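Local coordinates for protein RIF2 (Saccharomyces cerevisiae, PDB 4BJ1) that takes part in transcriptional silencing and telomere length regulation in budding yeast, interacting with the RAP1 C-terminus and with RIF1, at residues Asn47-Asp53 against Thr211-Glu217; Met84-Leu88 against Lys167-Phe171; Leu175-Glu179 against Lys208-Lys212. All coordinates share one frame; numbering follows the deposited sequence.

Contact 1. Residues Asn47-Asp53 against Thr211-Glu217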
loop_
_atom_site.group_PDB
_atom_site.type_symbol
_atom_site.label_atom_id
_atom_site.label_comp_id
_atom_site.label_asym_id
_atom_site.label_seq_id
_atom_site.Cartn_x
_atom_site.Cartn_y
_atom_site.Cartn_z
ATOM N N ASN A 47 27.585 13.402 -5.386
ATOM C CA ASN A 47 27.021 13.291 -6.739
ATOM C C ASN A 47 27.339 11.909 -7.282
ATOM O O ASN A 47 28.502 11.506 -7.249
ATOM C CB ASN A 47 27.644 14.290 -7.742
ATOM C CG ASN A 47 27.905 15.694 -7.287
ATOM O OD1 ASN A 47 27.021 16.542 -7.308
ATOM N ND2 ASN A 47 29.170 16.013 -7.058
ATOM N N CYS A 48 26.346 11.187 -7.800
ATOM C CA CYS A 48 26.639 9.918 -8.468
ATOM C C CYS A 48 25.661 9.614 -9.587
ATOM O O CYS A 48 24.526 10.088 -9.601
ATOM C CB CYS A 48 26.821 8.725 -7.526
ATOM S SG CYS A 48 27.839 7.377 -8.225
ATOM N N ILE A 49 26.173 8.872 -10.557
ATOM C CA ILE A 49 25.471 8.410 -11.723
ATOM C C ILE A 49 25.268 6.916 -11.514
ATOM O O ILE A 49 26.241 6.198 -11.264
ATOM C CB ILE A 49 26.305 8.750 -12.976
ATOM C CG1 ILE A 49 26.488 10.276 -13.094
ATOM C CG2 ILE A 49 25.663 8.154 -14.235
ATOM C CD1 ILE A 49 27.742 10.691 -13.672
ATOM N N VAL A 50 23.996 6.465 -11.549
ATOM C CA VAL A 50 23.620 5.061 -11.364
ATOM C C VAL A 50 22.968 4.518 -12.627
ATOM O O VAL A 50 22.030 5.125 -13.140
ATOM C CB VAL A 50 22.703 4.828 -10.131
ATOM C CG1 VAL A 50 22.327 3.356 -9.991
ATOM C CG2 VAL A 50 23.346 5.332 -8.846
ATOM N N PHE A 51 23.442 3.359 -13.101
ATOM C CA PHE A 51 22.865 2.639 -14.231
ATOM C C PHE A 51 22.153 1.406 -13.699
ATOM O O PHE A 51 22.681 0.695 -12.843
ATOM C CB PHE A 51 23.942 2.204 -15.232
ATOM C CG PHE A 51 24.526 3.297 -16.093
ATOM C CD1 PHE A 51 23.947 3.625 -17.316
ATOM C CD2 PHE A 51 25.683 3.965 -15.706
ATOM C CE1 PHE A 51 24.495 4.628 -18.118
ATOM C CE2 PHE A 51 26.231 4.968 -16.510
ATOM C CZ PHE A 51 25.631 5.292 -17.709
ATOM N N PHE A 52 20.939 1.164 -14.193
ATOM C CA PHE A 52 20.143 -0.005 -13.824
ATOM C C PHE A 52 20.044 -0.868 -15.077
ATOM O O PHE A 52 19.244 -0.572 -15.973
ATOM C CB PHE A 52 18.775 0.411 -13.267
ATOM C CG PHE A 52 18.797 1.156 -11.948
ATOM C CD1 PHE A 52 19.122 0.499 -10.764
ATOM C CD2 PHE A 52 18.397 2.487 -11.876
ATOM C CE1 PHE A 52 19.092 1.176 -9.540
ATOM C CE2 PHE A 52 18.363 3.161 -10.654
ATOM C CZ PHE A 52 18.717 2.503 -9.497
ATOM N N ASP A 53 20.962 -1.847 -15.199
ATOM C CA ASP A 53 21.013 -2.736 -16.363
ATOM C C ASP A 53 20.162 -3.967 -16.121
ATOM O O ASP A 53 19.913 -4.336 -14.972
ATOM C CB ASP A 53 22.460 -3.143 -16.742
ATOM C CG ASP A 53 23.314 -2.032 -17.327
ATOM O OD1 ASP A 53 23.695 -1.113 -16.570
ATOM O OD2 ASP A 53 23.659 -2.114 -18.529
ATOM N N THR A 211 32.688 12.713 -11.612
ATOM C CA THR A 211 31.894 11.803 -10.798
ATOM C C THR A 211 31.944 10.432 -11.451
ATOM O O THR A 211 31.605 10.300 -12.630
ATOM C CB THR A 211 30.488 12.374 -10.598
ATOM O OG1 THR A 211 30.549 13.358 -9.565
ATOM C CG2 THR A 211 29.454 11.315 -10.266
ATOM N N LYS A 212 32.418 9.424 -10.696
ATOM C CA LYS A 212 32.513 8.044 -11.174
ATOM C C LYS A 212 31.136 7.416 -11.101
ATOM O O LYS A 212 30.428 7.615 -10.112
ATOM C CB LYS A 212 33.527 7.220 -10.354
ATOM C CG LYS A 212 34.937 7.168 -10.951
ATOM C CD LYS A 212 35.890 8.238 -10.388
ATOM C CE LYS A 212 36.626 7.808 -9.135
ATOM N NZ LYS A 212 35.766 7.868 -7.919
ATOM N N TYR A 213 30.747 6.687 -12.157
ATOM C CA TYR A 213 29.442 6.047 -12.229
ATOM C C TYR A 213 29.443 4.634 -11.678
ATOM O O TYR A 213 30.424 3.904 -11.828
ATOM C CB TYR A 213 28.859 6.100 -13.660
ATOM C CG TYR A 213 29.540 5.210 -14.679
ATOM C CD1 TYR A 213 30.597 5.684 -15.451
ATOM C CD2 TYR A 213 29.091 3.914 -14.912
ATOM C CE1 TYR A 213 31.216 4.875 -16.407
ATOM C CE2 TYR A 213 29.698 3.096 -15.865
ATOM C CZ TYR A 213 30.761 3.579 -16.610
ATOM O OH TYR A 213 31.355 2.767 -17.548
ATOM N N THR A 214 28.333 4.256 -11.051
ATOM C CA THR A 214 28.108 2.916 -10.515
ATOM C C THR A 214 27.037 2.214 -11.386
ATOM O O THR A 214 26.300 2.884 -12.121
ATOM C CB THR A 214 27.846 2.939 -8.977
ATOM O OG1 THR A 214 27.502 1.635 -8.511
ATOM C CG2 THR A 214 26.770 3.922 -8.557
ATOM N N VAL A 215 27.019 0.863 -11.361
ATOM C CA VAL A 215 26.089 0.022 -12.128
ATOM C C VAL A 215 25.397 -1.011 -11.215
ATOM O O VAL A 215 26.040 -1.633 -10.360
ATOM C CB VAL A 215 26.756 -0.626 -13.389
ATOM C CG1 VAL A 215 25.876 -1.700 -14.026
ATOM C CG2 VAL A 215 27.136 0.427 -14.428
ATOM N N PHE A 216 24.074 -1.161 -11.391
ATOM C CA PHE A 216 23.281 -2.152 -10.687
ATOM C C PHE A 216 22.657 -3.146 -11.661
ATOM O O PHE A 216 21.793 -2.785 -12.468
ATOM C CB PHE A 216 22.250 -1.547 -9.728
ATOM C CG PHE A 216 21.794 -2.590 -8.736
ATOM C CD1 PHE A 216 22.531 -2.850 -7.588
ATOM C CD2 PHE A 216 20.659 -3.360 -8.983
ATOM C CE1 PHE A 216 22.135 -3.848 -6.696
ATOM C CE2 PHE A 216 20.258 -4.354 -8.084
ATOM C CZ PHE A 216 21.003 -4.597 -6.955
ATOM N N GLU A 217 23.142 -4.400 -11.593
ATOM C CA GLU A 217 22.717 -5.510 -12.442
ATOM C C GLU A 217 21.486 -6.192 -11.853
ATOM O O GLU A 217 21.563 -6.875 -10.827
ATOM C CB GLU A 217 23.876 -6.506 -12.647
ATOM C CG GLU A 217 23.743 -7.395 -13.879
ATOM C CD GLU A 217 23.947 -6.729 -15.229
ATOM O OE1 GLU A 217 24.929 -5.965 -15.388
ATOM O OE2 GLU A 217 23.136 -7.005 -16.143
#
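Strand 48-53 and strand 213-217 run parallel, 4.7 Å apart at the closest approach of their axes, with Phe51 beside Val215. They are the fourth and fifth strands across the parallel sheet of the AAA+ fold. Strand 213-217 is its edge within this chain; strand 184-192 lies on the other side of strand 48-53. Four backbone hydrogen bonds alternate between the strands. The amides of Thr214 and Phe216 reach Ile49 O and Phe51 O, and the amides of Phe51 and Asp53 reach Thr214 O and Phe216 O.

Ile49, Phe51, Tyr213 and Val215 share one face of the sheet, where helix 199-208 packs on Phe51 and Tyr213. The Phe51 ring turns an edge to the face of the Tyr213 ring in an offset edge-to-face pair. The centroids are 5.2 Å apart and the planes stand at 74°. Tyr213 has its CG between backbone N and carbonyl carbon (chi1 71°), which sets the ring beside Phe51, two residues further along the neighbouring strand than its partner Ile49. Phe51 CB also packs on Val215 CG2, 3.7 Å away.

Val50, Thr214, Phe52 and Phe216 occupy the other face, where helix 32-42 packs on Val50, Thr214 and Phe216. The side chains of Val50 and Thr214 lie side by side and point the same way, CG2 to CG2 at 3.7 Å. The Phe52 ring reaches the root of the Phe216 side chain: Phe52 CD1 lies 3.9 Å from Phe216 CB.

Contact 2. Residues Met84-Leu88 against Lys167-Phe171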
loop_
_atom_site.group_PDB
_atom_site.type_symbol
_atom_site.label_atom_id
_atom_site.label_comp_id
_atom_site.label_asym_id
_atom_site.label_seq_id
_atom_site.Cartn_x
_atom_site.Cartn_y
_atom_site.Cartn_z
ATOM N N MET A 84 14.714 13.605 -17.724
ATOM C CA MET A 84 15.562 13.881 -18.886
ATOM C C MET A 84 15.125 13.216 -20.195
ATOM O O MET A 84 15.693 13.518 -21.252
ATOM C CB MET A 84 17.022 13.521 -18.555
ATOM C CG MET A 84 17.655 14.459 -17.545
ATOM S SD MET A 84 17.445 16.194 -17.991
ATOM C CE MET A 84 18.480 16.272 -19.443
ATOM N N ASN A 85 14.122 12.324 -20.122
ATOM C CA ASN A 85 13.581 11.575 -21.258
ATOM C C ASN A 85 13.103 12.455 -22.386
ATOM O O ASN A 85 13.579 12.310 -23.518
ATOM C CB ASN A 85 12.487 10.653 -20.798
ATOM C CG ASN A 85 13.068 9.483 -20.096
ATOM O OD1 ASN A 85 13.579 8.570 -20.744
ATOM N ND2 ASN A 85 13.090 9.540 -18.759
ATOM N N ASP A 86 12.204 13.402 -22.063
ATOM C CA ASP A 86 11.645 14.341 -23.028
ATOM C C ASP A 86 12.721 15.229 -23.677
ATOM O O ASP A 86 12.606 15.546 -24.856
ATOM C CB ASP A 86 10.535 15.188 -22.381
ATOM C CG ASP A 86 9.485 15.668 -23.368
ATOM O OD1 ASP A 86 8.781 14.806 -23.961
ATOM O OD2 ASP A 86 9.352 16.906 -23.540
ATOM N N TYR A 87 13.790 15.550 -22.931
ATOM C CA TYR A 87 14.896 16.411 -23.350
ATOM C C TYR A 87 15.877 15.843 -24.401
ATOM O O TYR A 87 16.131 16.510 -25.407
ATOM C CB TYR A 87 15.698 16.859 -22.112
ATOM C CG TYR A 87 16.518 18.097 -22.374
ATOM C CD1 TYR A 87 15.939 19.360 -22.327
ATOM C CD2 TYR A 87 17.862 18.004 -22.731
ATOM C CE1 TYR A 87 16.677 20.503 -22.617
ATOM C CE2 TYR A 87 18.616 19.144 -23.008
ATOM C CZ TYR A 87 18.013 20.388 -22.956
ATOM O OH TYR A 87 18.720 21.520 -23.240
ATOM N N LEU A 88 16.470 14.657 -24.131
ATOM C CA LEU A 88 17.548 14.038 -24.919
ATOM C C LEU A 88 17.143 13.163 -26.114
ATOM O O LEU A 88 17.760 13.297 -27.176
ATOM C CB LEU A 88 18.465 13.216 -23.994
ATOM C CG LEU A 88 18.866 13.847 -22.657
ATOM C CD1 LEU A 88 19.356 12.800 -21.709
ATOM C CD2 LEU A 88 19.935 14.899 -22.839
ATOM N N LYS A 167 22.065 17.746 -27.444
ATOM C CA LYS A 167 21.279 17.770 -26.205
ATOM C C LYS A 167 22.009 17.107 -25.023
ATOM O O LYS A 167 21.915 17.595 -23.892
ATOM C CB LYS A 167 19.873 17.167 -26.412
ATOM C CG LYS A 167 18.891 18.041 -27.218
ATOM C CD LYS A 167 18.649 19.442 -26.616
ATOM C CE LYS A 167 17.274 20.004 -26.894
ATOM N NZ LYS A 167 17.147 21.408 -26.409
ATOM N N LEU A 168 22.752 16.015 -25.308
ATOM C CA LEU A 168 23.541 15.236 -24.355
ATOM C C LEU A 168 24.686 16.056 -23.778
ATOM O O LEU A 168 24.934 15.964 -22.574
ATOM C CB LEU A 168 24.076 13.939 -25.015
ATOM C CG LEU A 168 25.040 13.018 -24.218
ATOM C CD1 LEU A 168 24.478 12.637 -22.851
ATOM C CD2 LEU A 168 25.352 11.750 -24.999
ATOM N N THR A 169 25.385 16.845 -24.620
ATOM C CA THR A 169 26.504 17.683 -24.183
ATOM C C THR A 169 26.030 18.765 -23.226
ATOM O O THR A 169 26.642 18.952 -22.174
ATOM C CB THR A 169 27.276 18.248 -25.370
ATOM O OG1 THR A 169 27.388 17.226 -26.362
ATOM C CG2 THR A 169 28.657 18.752 -24.965
ATOM N N GLU A 170 24.913 19.435 -23.576
ATOM C CA GLU A 170 24.238 20.470 -22.793
ATOM C C GLU A 170 23.946 19.939 -21.354
ATOM O O GLU A 170 24.109 20.688 -20.383
ATOM C CB GLU A 170 22.935 20.853 -23.520
ATOM C CG GLU A 170 22.335 22.196 -23.134
ATOM C CD GLU A 170 21.183 22.683 -24.000
ATOM O OE1 GLU A 170 21.025 22.190 -25.143
ATOM O OE2 GLU A 170 20.414 23.548 -23.520
ATOM N N PHE A 171 23.558 18.637 -21.240
ATOM C CA PHE A 171 23.279 17.934 -19.991
ATOM C C PHE A 171 24.540 17.727 -19.174
ATOM O O PHE A 171 24.539 18.062 -17.990
ATOM C CB PHE A 171 22.534 16.595 -20.247
ATOM C CG PHE A 171 22.207 15.729 -19.042
ATOM C CD1 PHE A 171 21.768 16.298 -17.849
ATOM C CD2 PHE A 171 22.280 14.346 -19.121
ATOM C CE1 PHE A 171 21.454 15.497 -16.747
ATOM C CE2 PHE A 171 21.971 13.547 -18.015
ATOM C CZ PHE A 171 21.545 14.126 -16.841
#
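The Tyr87 ring carries the side chain of Lys167 over one face, with Lys167 CE 4.3 Å from the ring centroid in a CH-pi contact. Lys167 O and Leu88 CD2 lie at the ring's edge, in its plane. The Phe171 ring has Met84 over one face. Met84 CE sits 4.0 Å from the Phe171 centroid, and Met84 SD follows it at 4.6 Å as a Met-aromatic contact. Phe149 meets the Phe171 ring edge-to-face.

Bends at chi2 and chi3 (-51° and -68°) fold the end of Met84 round and lay its CE over the Phe171 ring. Lys167 is bent at chi2 and passes across Tyr87 at about a right angle. Its NZ also makes a long, weak ion pair with Asp128.

The contact joins two helical pieces of the AAA+ core. Helix 85-88 follows strand 78-83 at one border of the sheet. Helix 165-180 is the crossover of a beta-alpha-beta unit, linking strands 145-153 and 184-192. Leu88 packs against the Lys167-Phe171 turn. Leu88 CD2 lies 3.5 Å from Lys167 O and 4.0 Å from Phe171 CB, and its side chain crosses that of Phe171 at about a right angle. Leu129 of helix 128-137 packs on Met84, Tyr87 and Phe171.

A serine in place of Tyr87 would probably open a gap beneath the Lys167 chain and leave its methylenes free to turn. The Tyr87 hydroxyl ends beside the Glu170 carboxylate, whose plane is steeply turned to the ring. The angle is poor, and a hydrogen bond between Tyr87 OH and Glu170 remains doubtful.

Contact 3. Residues Leu175-Glu179 against Lys208-Lys212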
loop_
_atom_site.group_PDB
_atom_site.type_symbol
_atom_site.label_atom_id
_atom_site.label_comp_id
_atom_site.label_asym_id
_atom_site.label_seq_id
_atom_site.Cartn_x
_atom_site.Cartn_y
_atom_site.Cartn_z
ATOM N N LEU A 175 25.683 19.152 -15.531
ATOM C CA LEU A 175 26.242 18.267 -14.520
ATOM C C LEU A 175 27.622 18.721 -14.034
ATOM O O LEU A 175 27.835 18.730 -12.823
ATOM C CB LEU A 175 26.249 16.792 -14.954
ATOM C CG LEU A 175 24.910 16.107 -15.166
ATOM C CD1 LEU A 175 25.120 14.713 -15.620
ATOM C CD2 LEU A 175 24.078 16.101 -13.920
ATOM N N SER A 176 28.521 19.162 -14.945
ATOM C CA SER A 176 29.847 19.630 -14.528
ATOM C C SER A 176 29.769 20.930 -13.698
ATOM O O SER A 176 30.597 21.120 -12.815
ATOM C CB SER A 176 30.821 19.740 -15.706
ATOM O OG SER A 176 30.594 20.872 -16.528
ATOM N N VAL A 177 28.751 21.774 -13.923
ATOM C CA VAL A 177 28.572 22.998 -13.133
ATOM C C VAL A 177 28.066 22.685 -11.714
ATOM O O VAL A 177 28.467 23.364 -10.772
ATOM C CB VAL A 177 27.704 24.040 -13.867
ATOM C CG1 VAL A 177 27.250 25.161 -12.936
ATOM C CG2 VAL A 177 28.462 24.602 -15.063
ATOM N N LEU A 178 27.211 21.647 -11.560
ATOM C CA LEU A 178 26.684 21.240 -10.252
ATOM C C LEU A 178 27.767 20.537 -9.416
ATOM O O LEU A 178 27.712 20.530 -8.173
ATOM C CB LEU A 178 25.432 20.363 -10.393
ATOM C CG LEU A 178 24.219 20.923 -11.172
ATOM C CD1 LEU A 178 23.061 19.926 -11.144
ATOM C CD2 LEU A 178 23.758 22.261 -10.628
ATOM N N GLU A 179 28.762 19.967 -10.122
ATOM C CA GLU A 179 29.924 19.289 -9.557
ATOM C C GLU A 179 30.768 20.347 -8.839
ATOM O O GLU A 179 31.203 20.119 -7.716
ATOM C CB GLU A 179 30.729 18.616 -10.687
ATOM C CG GLU A 179 31.015 17.140 -10.470
ATOM C CD GLU A 179 31.539 16.396 -11.686
ATOM O OE1 GLU A 179 32.428 16.930 -12.392
ATOM O OE2 GLU A 179 31.080 15.253 -11.912
ATOM N N LYS A 208 33.698 13.101 -19.845
ATOM C CA LYS A 208 33.518 14.531 -19.560
ATOM C C LYS A 208 33.325 14.919 -18.056
ATOM O O LYS A 208 33.457 16.101 -17.723
ATOM C CB LYS A 208 32.353 15.086 -20.404
ATOM C CG LYS A 208 32.671 15.352 -21.883
ATOM C CD LYS A 208 31.463 15.916 -22.677
ATOM C CE LYS A 208 31.069 17.349 -22.346
ATOM N NZ LYS A 208 32.078 18.345 -22.805
ATOM N N LEU A 209 32.993 13.954 -17.169
ATOM C CA LEU A 209 32.754 14.248 -15.746
ATOM C C LEU A 209 33.772 13.647 -14.779
ATOM O O LEU A 209 34.487 12.691 -15.121
ATOM C CB LEU A 209 31.332 13.848 -15.305
ATOM C CG LEU A 209 30.146 14.582 -15.920
ATOM C CD1 LEU A 209 28.853 14.024 -15.387
ATOM C CD2 LEU A 209 30.188 16.068 -15.637
ATOM N N ASN A 210 33.805 14.209 -13.548
ATOM C CA ASN A 210 34.695 13.789 -12.471
ATOM C C ASN A 210 34.013 12.834 -11.501
ATOM O O ASN A 210 34.683 12.177 -10.706
ATOM C CB ASN A 210 35.323 15.001 -11.776
ATOM C CG ASN A 210 36.418 15.652 -12.610
ATOM O OD1 ASN A 210 36.369 16.849 -12.920
ATOM N ND2 ASN A 210 37.424 14.877 -13.023
ATOM N N THR A 211 32.688 12.713 -11.612
ATOM C CA THR A 211 31.894 11.803 -10.798
ATOM C C THR A 211 31.944 10.432 -11.451
ATOM O O THR A 211 31.605 10.300 -12.630
ATOM C CB THR A 211 30.488 12.374 -10.598
ATOM O OG1 THR A 211 30.549 13.358 -9.565
ATOM C CG2 THR A 211 29.454 11.315 -10.266
ATOM N N LYS A 212 32.418 9.424 -10.696
ATOM C CA LYS A 212 32.513 8.044 -11.174
ATOM C C LYS A 212 31.136 7.416 -11.101
ATOM O O LYS A 212 30.428 7.615 -10.112
ATOM C CB LYS A 212 33.527 7.220 -10.354
ATOM C CG LYS A 212 34.937 7.168 -10.951
ATOM C CD LYS A 212 35.890 8.238 -10.388
ATOM C CE LYS A 212 36.626 7.808 -9.135
ATOM N NZ LYS A 212 35.766 7.868 -7.919
#
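The Glu179 carboxylate takes up the amides of Asn210 and Thr211, in the loop after helix 199-208. The straightest of these bonds runs from Asn210 N to Glu179 OE1, 3.3 Å long with an angle of 157° at the hydrogen. It arrives on the syn side, somewhat out of the carboxylate plane. The other oxygen, OE2, gathers more donors. Thr211 OG1 gives Glu179 OE2 a hydrogen bond of 3.1 Å from above the carboxylate plane. The amides of Asn210 and Thr211 add weak bonds to the same atom. Glu179 is extended beyond CG (chi2 168°), which carries the carboxylate across from the helix to the loop.

The segments belong to the AAA+ core. Residues 175-179 lie in the second half of crossover helix 165-180. The loop leads from helix 199-208 into edge strand 213-217, and Leu209 is where the chain leaves helical geometry.

Apolar contact comes from the two branches of Leu209. Leu209 CD1 packs 3.8 Å from Leu175 CD1, and the two leucines cross at about a right angle. Leu209 CD2 rests against Ser176 N and on Ser176 CB, 3.7 Å from the latter. Ser176 OG is hydrogen-bonded to Asn173 O, three residues earlier in the same helix.

How the contacts relate
All three contacts lie in the AAA+ core, on the same side of the chain's centre. Contacts 1 and 3 share Thr211 and Lys212, and their centres are about 13 Å apart. Thr211 links the two: contact 3 grips it from helix 165-180, and contact 1 sets it beside Asn47. The two contacts also touch through Ile49 CD1 and Leu209 CD1, 3.9 Å apart. Contacts 2 and 3 use successive parts of helix 165-180, with centres about 15 Å apart; Thr169 CG2 lies 3.8 Å from Lys208 CE. Contacts 1 and 2 do not touch. Their nearest atoms are about 7 Å apart, and residues 84-88 follow strand 78-83, at the other border of the sheet from strand 213-217.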